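Local coordinates for malonyl CoA-acyl carrier protein transacylase (Burkholderia pseudomallei 1710b, PDB 3EZO) that probably transfers the malonyl group from malonyl-CoA to the thiol of holo acyl carrier protein, supplying malonyl-ACP for fatty acid synthesis, at residues S203-H207 and S208-K212. Sequence-based numbering, arbitrary orientation.
Sequences SAPFH and SSLLK
Ser-208 holds OG between its backbone N and carbonyl carbon (chi1 79°), which turns the hydroxyl back onto Pro-205. Ser-208 OG donates to Pro-205 O at 2.7 Å, in the carbonyl plane and on a lone pair. Ser-208 N donates to the same oxygen at 3.2 Å. Two donors from one residue thus grip one carbonyl. The backbone bond closes a type II beta turn from Pro-205 to Ser-208, with His-207 at its third position in a left-handed conformation (phi 70°). A weak bond from Leu-210 N to Ser-208 OG, 3.3 Å long, ties the hydroxyl to the following 3-10 turn.

The two methyls of Leu-211 reach two different residues of the turn. CD1 packs on the proline ring, 3.8 Å from Pro-205 CD. CD2 approaches the Phe-206 ring obliquely, 3.9 Å from Phe-206 CD1. On the proline ring, Leu-210 CB also meets Pro-205 CG at 4.0 Å.

The turn carries His-207, the predicted active-site histidine. Its NE2 is hydrogen-bonded to Ser-98 OG, the predicted active-site serine, consistent with the Ser-His dyad of malonyl-CoA:ACP transacylases. Its ND1 bonds to the carbonyls of Gln-256 and Gly-259. The loop runs from strand 196-199 to helix 212-223, with Leu-211 at the N-cap position. Met-127 of helix 113-128 touches Phe-206 and Leu-211, while strand 162-169 meets His-207 and Ser-208 through Val-165 and Glu-163.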
loop_
_atom_site.group_PDB
_atom_site.type_symbol
_atom_site.label_atom_id
_atom_site.label_comp_id
_atom_site.label_asym_id
_atom_site.label_seq_id
_atom_site.Cartn_x
_atom_site.Cartn_y
_atom_site.Cartn_z
ATOM N N SER A 203 -8.383 12.276 6.056
ATOM C CA SER A 203 -8.722 12.988 7.300
ATOM C C SER A 203 -7.621 12.946 8.392
ATOM O O SER A 203 -7.823 13.467 9.503
ATOM C CB SER A 203 -9.994 12.352 7.856
ATOM O OG SER A 203 -9.744 10.983 8.153
ATOM N N ALA A 204 -6.493 12.301 8.071
ATOM C CA ALA A 204 -5.448 11.995 9.046
ATOM C C ALA A 204 -4.099 12.030 8.325
ATOM O O ALA A 204 -4.020 11.660 7.141
ATOM C CB ALA A 204 -5.711 10.666 9.638
ATOM N N PRO A 205 -3.041 12.484 8.994
ATOM C CA PRO A 205 -1.745 12.730 8.324
ATOM C C PRO A 205 -0.872 11.493 8.242
ATOM O O PRO A 205 0.222 11.431 8.853
ATOM C CB PRO A 205 -1.109 13.753 9.253
ATOM C CG PRO A 205 -1.533 13.326 10.608
ATOM C CD PRO A 205 -2.930 12.768 10.445
ATOM N N PHE A 206 -1.343 10.503 7.496
ATOM C CA PHE A 206 -0.664 9.227 7.408
ATOM C C PHE A 206 0.774 9.374 6.897
ATOM O O PHE A 206 1.082 10.197 6.014
ATOM C CB PHE A 206 -1.411 8.308 6.421
ATOM C CG PHE A 206 -2.824 7.966 6.817
ATOM C CD1 PHE A 206 -3.271 8.037 8.127
ATOM C CD2 PHE A 206 -3.696 7.497 5.857
ATOM C CE1 PHE A 206 -4.572 7.701 8.456
ATOM C CE2 PHE A 206 -5.025 7.160 6.192
ATOM C CZ PHE A 206 -5.439 7.265 7.490
ATOM N N HIS A 207 1.645 8.550 7.465
ATOM C CA HIS A 207 3.042 8.443 7.063
ATOM C C HIS A 207 3.868 9.685 7.433
ATOM O O HIS A 207 5.030 9.753 7.079
ATOM C CB HIS A 207 3.145 8.028 5.583
ATOM C CG HIS A 207 2.604 6.655 5.332
ATOM N ND1 HIS A 207 3.246 5.520 5.781
ATOM C CD2 HIS A 207 1.473 6.234 4.705
ATOM C CE1 HIS A 207 2.512 4.455 5.468
ATOM N NE2 HIS A 207 1.440 4.861 4.801
ATOM N N SER A 208 3.266 10.610 8.193
ATOM C CA SER A 208 3.971 11.710 8.860
ATOM C C SER A 208 4.364 11.348 10.285
ATOM O O SER A 208 3.789 10.447 10.906
ATOM C CB SER A 208 3.125 12.994 8.888
ATOM O OG SER A 208 2.136 12.972 9.912
ATOM N N SER A 209 5.370 12.057 10.790
ATOM C CA SER A 209 5.802 11.910 12.182
ATOM C C SER A 209 4.703 12.178 13.183
ATOM O O SER A 209 4.779 11.719 14.320
ATOM C CB SER A 209 7.003 12.838 12.450
ATOM O OG SER A 209 6.678 14.201 12.194
ATOM N N LEU A 210 3.653 12.912 12.788
ATOM C CA LEU A 210 2.476 13.084 13.657
ATOM C C LEU A 210 1.762 11.789 13.979
ATOM O O LEU A 210 1.053 11.700 14.979
ATOM C CB LEU A 210 1.496 14.077 13.096
ATOM C CG LEU A 210 2.083 15.408 12.649
ATOM C CD1 LEU A 210 0.885 16.287 12.208
ATOM C CD2 LEU A 210 2.860 15.977 13.772
ATOM N N LEU A 211 1.989 10.753 13.173
ATOM C CA LEU A 211 1.341 9.480 13.412
ATOM C C LEU A 211 2.094 8.565 14.376
ATOM O O LEU A 211 1.727 7.404 14.492
ATOM C CB LEU A 211 1.043 8.759 12.087
ATOM C CG LEU A 211 -0.441 8.354 11.945
ATOM C CD1 LEU A 211 -1.343 9.560 11.626
ATOM C CD2 LEU A 211 -0.639 7.278 10.890
ATOM N N LYS A 212 3.108 9.062 15.105
ATOM C CA LYS A 212 3.842 8.209 16.035
ATOM C C LYS A 212 2.941 7.376 16.965
ATOM O O LYS A 212 3.293 6.232 17.296
ATOM C CB LYS A 212 4.784 9.039 16.902
ATOM C CG LYS A 212 5.441 8.283 18.057
ATOM C CD LYS A 212 6.161 9.220 19.009
ATOM C CE LYS A 212 6.720 8.522 20.250
ATOM N NZ LYS A 212 5.735 7.958 21.175
#